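Local coordinates for protein putative esterase aq_1494 (Aquifex aeolicus, PDB 2EGR) that probably hydrolyses acyl-CoA thioesters, as a putative esterase of the 4-hydroxybenzoyl-CoA thioesterase family with a hotdog fold, at residues A[86-91]-A[104-109]; A[51-56]-A[108-113]. All coordinates share one frame; numbering follows the deposited sequence.

Strand 98-111 is common to both contacts: its residues 104-109 pair with 86-91 along one edge in contact 1, and its last residues with the turn that follows, 108-113, meet 51-56 along the other in contact 2. Cys-108 and Met-109 belong to both. The centres of the contacts lie about 13 Å apart, and they also touch directly, CD1 of Leu-56 packing 3.8 Å from CB of Thr-105 and CB of His-107 lying 3.6 Å from the carbonyl O of Val-55. Contact 1 sits about 8 Å from the centre of the chain and contact 2 about 16 Å. Both lie away from Asp-15, the predicted active-site residue.

Contact 1 (A[86-91]-A[104-109])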
loop_
_atom_site.group_PDB
_atom_site.type_symbol
_atom_site.label_atom_id
_atom_site.label_comp_id
_atom_site.label_asym_id
_atom_site.label_seq_id
_atom_site.Cartn_x
_atom_site.Cartn_y
_atom_site.Cartn_z
ATOM N N THR A 86 13.425 -23.081 11.596
ATOM C CA THR A 86 12.472 -21.974 11.746
ATOM C C THR A 86 12.807 -21.053 12.919
ATOM O O THR A 86 13.590 -21.422 13.793
ATOM C CB THR A 86 10.996 -22.483 11.930
ATOM O OG1 THR A 86 10.800 -22.975 13.256
ATOM C CG2 THR A 86 10.632 -23.572 10.907
ATOM N N PHE A 87 12.200 -19.862 12.925
ATOM C CA PHE A 87 12.218 -18.969 14.082
ATOM C C PHE A 87 10.938 -18.161 14.155
ATOM O O PHE A 87 10.279 -17.954 13.119
ATOM C CB PHE A 87 13.449 -18.044 14.066
ATOM C CG PHE A 87 13.587 -17.209 12.810
ATOM C CD1 PHE A 87 13.128 -15.891 12.780
ATOM C CD2 PHE A 87 14.228 -17.728 11.680
ATOM C CE1 PHE A 87 13.301 -15.108 11.622
ATOM C CE2 PHE A 87 14.386 -16.963 10.513
ATOM C CZ PHE A 87 13.918 -15.643 10.491
ATOM N N THR A 88 10.597 -17.735 15.367
ATOM C CA THR A 88 9.336 -17.043 15.692
ATOM C C THR A 88 9.643 -15.766 16.466
ATOM O O THR A 88 10.349 -15.805 17.489
ATOM C CB THR A 88 8.362 -17.952 16.530
ATOM O OG1 THR A 88 8.083 -19.131 15.785
ATOM C CG2 THR A 88 7.031 -17.265 16.837
ATOM N N PHE A 89 9.151 -14.630 15.958
ATOM C CA PHE A 89 9.200 -13.390 16.701
ATOM C C PHE A 89 7.864 -13.055 17.317
ATOM O O PHE A 89 6.811 -13.348 16.724
ATOM C CB PHE A 89 9.606 -12.199 15.800
ATOM C CG PHE A 89 11.024 -12.234 15.327
ATOM C CD1 PHE A 89 12.077 -11.989 16.201
ATOM C CD2 PHE A 89 11.308 -12.450 13.983
ATOM C CE1 PHE A 89 13.408 -11.992 15.727
ATOM C CE2 PHE A 89 12.628 -12.447 13.502
ATOM C CZ PHE A 89 13.675 -12.232 14.375
ATOM N N SER A 90 7.911 -12.431 18.493
ATOM C CA SER A 90 6.745 -11.801 19.090
ATOM C C SER A 90 6.934 -10.288 19.077
ATOM O O SER A 90 8.071 -9.784 19.020
ATOM C CB SER A 90 6.410 -12.339 20.493
ATOM O OG SER A 90 7.153 -11.717 21.523
ATOM N N TYR A 91 5.823 -9.575 19.044
ATOM C CA TYR A 91 5.841 -8.129 18.919
ATOM C C TYR A 91 4.797 -7.588 19.856
ATOM O O TYR A 91 3.676 -8.158 19.966
ATOM C CB TYR A 91 5.497 -7.635 17.483
ATOM C CG TYR A 91 6.211 -8.307 16.360
ATOM C CD1 TYR A 91 7.317 -7.737 15.774
ATOM C CD2 TYR A 91 5.760 -9.504 15.859
ATOM C CE1 TYR A 91 7.973 -8.357 14.719
ATOM C CE2 TYR A 91 6.397 -10.136 14.818
ATOM C CZ TYR A 91 7.504 -9.575 14.259
ATOM O OH TYR A 91 8.082 -10.212 13.226
ATOM N N ASN A 104 2.716 -11.972 16.341
ATOM C CA ASN A 104 3.785 -12.918 16.162
ATOM C C ASN A 104 3.851 -13.362 14.715
ATOM O O ASN A 104 2.812 -13.340 14.000
ATOM C CB ASN A 104 3.649 -14.097 17.141
ATOM C CG ASN A 104 2.374 -14.915 16.938
ATOM O OD1 ASN A 104 2.332 -15.790 16.084
ATOM N ND2 ASN A 104 1.377 -14.692 17.789
ATOM N N THR A 105 5.055 -13.737 14.310
ATOM C CA THR A 105 5.367 -14.215 12.974
ATOM C C THR A 105 6.358 -15.373 13.059
ATOM O O THR A 105 7.314 -15.341 13.849
ATOM C CB THR A 105 5.954 -13.111 12.073
ATOM O OG1 THR A 105 7.173 -12.615 12.647
ATOM C CG2 THR A 105 4.955 -11.943 11.906
ATOM N N LYS A 106 6.119 -16.393 12.236
ATOM C CA LYS A 106 7.014 -17.538 12.146
ATOM C C LYS A 106 7.586 -17.633 10.742
ATOM O O LYS A 106 6.870 -17.402 9.725
ATOM C CB LYS A 106 6.286 -18.822 12.553
ATOM C CG LYS A 106 7.135 -20.060 12.452
ATOM C CD LYS A 106 6.325 -21.310 12.772
ATOM C CE LYS A 106 7.255 -22.477 13.080
ATOM N NZ LYS A 106 6.501 -23.763 13.027
ATOM N N HIS A 107 8.873 -17.955 10.683
ATOM C CA HIS A 107 9.674 -17.897 9.465
ATOM C C HIS A 107 10.519 -19.145 9.260
ATOM O O HIS A 107 10.878 -19.836 10.205
ATOM C CB HIS A 107 10.630 -16.695 9.497
ATOM C CG HIS A 107 9.948 -15.385 9.734
ATOM N ND1 HIS A 107 9.615 -14.937 10.996
ATOM C CD2 HIS A 107 9.501 -14.450 8.871
ATOM C CE1 HIS A 107 9.000 -13.775 10.898
ATOM N NE2 HIS A 107 8.904 -13.464 9.618
ATOM N N CYS A 108 10.857 -19.390 8.017
ATOM C CA CYS A 108 11.823 -20.402 7.678
ATOM C C CYS A 108 12.713 -19.807 6.610
ATOM O O CYS A 108 12.565 -18.625 6.265
ATOM C CB CYS A 108 11.118 -21.699 7.253
ATOM S SG CYS A 108 10.246 -21.632 5.691
ATOM N N MET A 109 13.676 -20.589 6.125
ATOM C CA MET A 109 14.663 -20.074 5.197
ATOM C C MET A 109 14.840 -20.953 3.974
ATOM O O MET A 109 14.712 -22.187 4.038
ATOM C CB MET A 109 16.007 -19.833 5.896
ATOM C CG MET A 109 16.001 -18.637 6.855
ATOM S SD MET A 109 17.621 -18.124 7.442
ATOM C CE MET A 109 17.097 -17.340 8.911
#
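His-107 lays its CB over one face of the Phe-87 ring, a CH-pi contact 3.8 Å from the ring centroid, inside the antiparallel hairpin of strands 86-95 and 98-111 in the hotdog sheet. Its imidazole is nearly parallel to the phenyl, planes 19° apart, but shifted along its own plane, so little of one ring lies over the other. Phe-87 reaches this place because CG stands between its backbone N and carbonyl carbon (chi1 56°), which swings the ring across toward the neighbouring strand. With an alanine in place of Phe-87, His-107 CB would probably lose the ring face it rests on, and a gap is likely to open beside Leu-126 of helix 120-126, which also packs on this ring. Beneath the rings the backbones of Phe-87 and His-107 exchange two hydrogen bonds; that from His-107 N to Phe-87 O is 2.8 Å long. Phe-89 and Thr-105 form the next hydrogen-bonded pair. Across the other face, Thr-88 OG1 lies 3.6 Å from Lys-106 CG; the extended lysine chain then carries CE to 3.6 Å from Thr-86 OG1, whose hydroxyl is hydrogen-bonded to Ser-83. Helix 22-39 borders the aromatic face: Arg-33 touches Phe-89, Thr-105 and His-107, while Phe-29 stacks on Tyr-91. Tyr-91 OH lies 2.6 Å from Thr-105 OG1, a hydrogen bond in which either hydroxyl could donate, though the place of OG1 is less sure; Arg-33 NH1 also hydrogen-bonds the phenol. The Tyr-91 ring crosses the Thr-105 side chain at about a right angle, its CE2 3.7 Å from Thr-105 CG2.

Contact 2 (A[51-56]-A[108-113]); sequences GLEVVL and CMVKNG
Val-55 and Cys-108 grip each other through two backbone hydrogen bonds. The one from Val-55 N to Cys-108 O is 2.7 Å long and nearly straight, 171° at the hydrogen. Glu-53 and Val-110 make a second reciprocal pair, with Glu-53 N 2.8 Å from Val-110 O. That carbonyl also accepts a 3.1 Å bond from a water, which donates again to Gly-51 O at 2.9 Å and so ties the turn at Gly-51 to the end of strand 98-111. Gly-51, with positive phi, is the C-prime residue of the Schellman motif closing helix 44-50, so the chain passes almost directly from helix into strand.

On the face of Val-55 and Val-110, Val-55 CG2 meets Val-110 CG2 at 3.8 Å, and Cys-108 SG rests 3.9 Å from Val-55 CB. Glu-53, CG anti to the backbone N (chi1 178°) and the chain extended, runs alongside Val-110 and brings OE1 near its CG1; Gln-17 of the second subunit packs against this glutamate. On the other face, Val-54 and Met-109 lie side by side, the Val-54 methyl CG2 4.1 Å from Met-109 CG, and Val-54 also packs on Phe-87. Leu-52 CD2 crosses to Lys-111 CB, whose next carbon, CG, lies 3.3 Å from Gly-51 O. Ile-118 and Pro-119 close in on Met-109. The pairing of strand 52-63, which follows helix 44-50, with strand 98-111 near its end is part of the antiparallel sheet of the hotdog fold.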
loop_
_atom_site.group_PDB
_atom_site.type_symbol
_atom_site.label_atom_id
_atom_site.label_comp_id
_atom_site.label_asym_id
_atom_site.label_seq_id
_atom_site.Cartn_x
_atom_site.Cartn_y
_atom_site.Cartn_z
ATOM N N GLY A 51 21.987 -15.550 -1.388
ATOM C CA GLY A 51 21.006 -16.335 -2.109
ATOM C C GLY A 51 20.041 -16.962 -1.128
ATOM O O GLY A 51 19.385 -17.941 -1.452
ATOM N N LEU A 52 19.965 -16.393 0.077
ATOM C CA LEU A 52 19.011 -16.819 1.102
ATOM C C LEU A 52 17.730 -16.003 1.013
ATOM O O LEU A 52 17.778 -14.807 0.723
ATOM C CB LEU A 52 19.603 -16.646 2.503
ATOM C CG LEU A 52 20.733 -17.559 2.966
ATOM C CD1 LEU A 52 21.233 -17.128 4.357
ATOM C CD2 LEU A 52 20.270 -19.006 2.981
ATOM N N GLU A 53 16.596 -16.657 1.257
ATOM C CA GLU A 53 15.301 -15.975 1.402
ATOM C C GLU A 53 14.757 -16.303 2.781
ATOM O O GLU A 53 14.792 -17.456 3.183
ATOM C CB GLU A 53 14.301 -16.431 0.311
ATOM C CG GLU A 53 12.872 -15.801 0.417
ATOM C CD GLU A 53 11.793 -16.491 -0.467
ATOM O OE1 GLU A 53 12.131 -17.427 -1.244
ATOM O OE2 GLU A 53 10.592 -16.094 -0.377
ATOM N N VAL A 54 14.252 -15.301 3.506
ATOM C CA VAL A 54 13.488 -15.572 4.729
ATOM C C VAL A 54 12.000 -15.646 4.360
ATOM O O VAL A 54 11.435 -14.690 3.816
ATOM C CB VAL A 54 13.761 -14.536 5.840
ATOM C CG1 VAL A 54 12.775 -14.695 6.998
ATOM C CG2 VAL A 54 15.231 -14.656 6.338
ATOM N N VAL A 55 11.392 -16.800 4.626
ATOM C CA VAL A 55 10.025 -17.085 4.172
ATOM C C VAL A 55 9.053 -17.042 5.342
ATOM O O VAL A 55 9.224 -17.730 6.356
ATOM C CB VAL A 55 9.921 -18.454 3.410
ATOM C CG1 VAL A 55 8.441 -18.833 3.143
ATOM C CG2 VAL A 55 10.729 -18.412 2.132
ATOM N N LEU A 56 8.025 -16.217 5.217
ATOM C CA LEU A 56 7.000 -16.163 6.254
ATOM C C LEU A 56 6.039 -17.366 6.191
ATOM O O LEU A 56 5.478 -17.687 5.124
ATOM C CB LEU A 56 6.211 -14.859 6.128
ATOM C CG LEU A 56 5.100 -14.674 7.161
ATOM C CD1 LEU A 56 5.684 -14.457 8.564
ATOM C CD2 LEU A 56 4.237 -13.494 6.784
ATOM N N CYS A 108 10.857 -19.390 8.017
ATOM C CA CYS A 108 11.823 -20.402 7.678
ATOM C C CYS A 108 12.713 -19.807 6.610
ATOM O O CYS A 108 12.565 -18.625 6.265
ATOM C CB CYS A 108 11.118 -21.699 7.253
ATOM S SG CYS A 108 10.246 -21.632 5.691
ATOM N N MET A 109 13.676 -20.589 6.125
ATOM C CA MET A 109 14.663 -20.074 5.197
ATOM C C MET A 109 14.840 -20.953 3.974
ATOM O O MET A 109 14.712 -22.187 4.038
ATOM C CB MET A 109 16.007 -19.833 5.896
ATOM C CG MET A 109 16.001 -18.637 6.855
ATOM S SD MET A 109 17.621 -18.124 7.442
ATOM C CE MET A 109 17.097 -17.340 8.911
ATOM N N VAL A 110 15.138 -20.300 2.861
ATOM C CA VAL A 110 15.178 -20.954 1.565
ATOM C C VAL A 110 16.443 -20.573 0.794
ATOM O O VAL A 110 16.864 -19.398 0.773
ATOM C CB VAL A 110 13.854 -20.649 0.766
ATOM C CG1 VAL A 110 14.046 -20.715 -0.749
ATOM C CG2 VAL A 110 12.727 -21.568 1.233
ATOM N N LYS A 111 17.058 -21.589 0.191
ATOM C CA LYS A 111 18.183 -21.413 -0.718
ATOM C C LYS A 111 18.091 -22.444 -1.848
ATOM O O LYS A 111 17.816 -23.632 -1.595
ATOM C CB LYS A 111 19.514 -21.550 0.030
ATOM C CG LYS A 111 20.683 -20.879 -0.679
ATOM C CD LYS A 111 22.015 -21.343 -0.128
ATOM C CE LYS A 111 23.169 -20.696 -0.883
ATOM N NZ LYS A 111 24.500 -21.235 -0.464
ATOM N N ASN A 112 18.325 -21.975 -3.076
ATOM C CA ASN A 112 18.253 -22.803 -4.291
ATOM C C ASN A 112 16.952 -23.612 -4.377
ATOM O O ASN A 112 16.962 -24.840 -4.598
ATOM C CB ASN A 112 19.488 -23.716 -4.417
ATOM C CG ASN A 112 20.739 -22.962 -4.850
ATOM O OD1 ASN A 112 20.728 -22.220 -5.843
ATOM N ND2 ASN A 112 21.836 -23.163 -4.112
ATOM N N GLY A 113 15.837 -22.911 -4.165
ATOM C CA GLY A 113 14.502 -23.507 -4.216
ATOM C C GLY A 113 14.183 -24.565 -3.174
ATOM O O GLY A 113 13.124 -25.183 -3.240
HETATM O O HOH W 1 16.573 -18.165 -2.073
#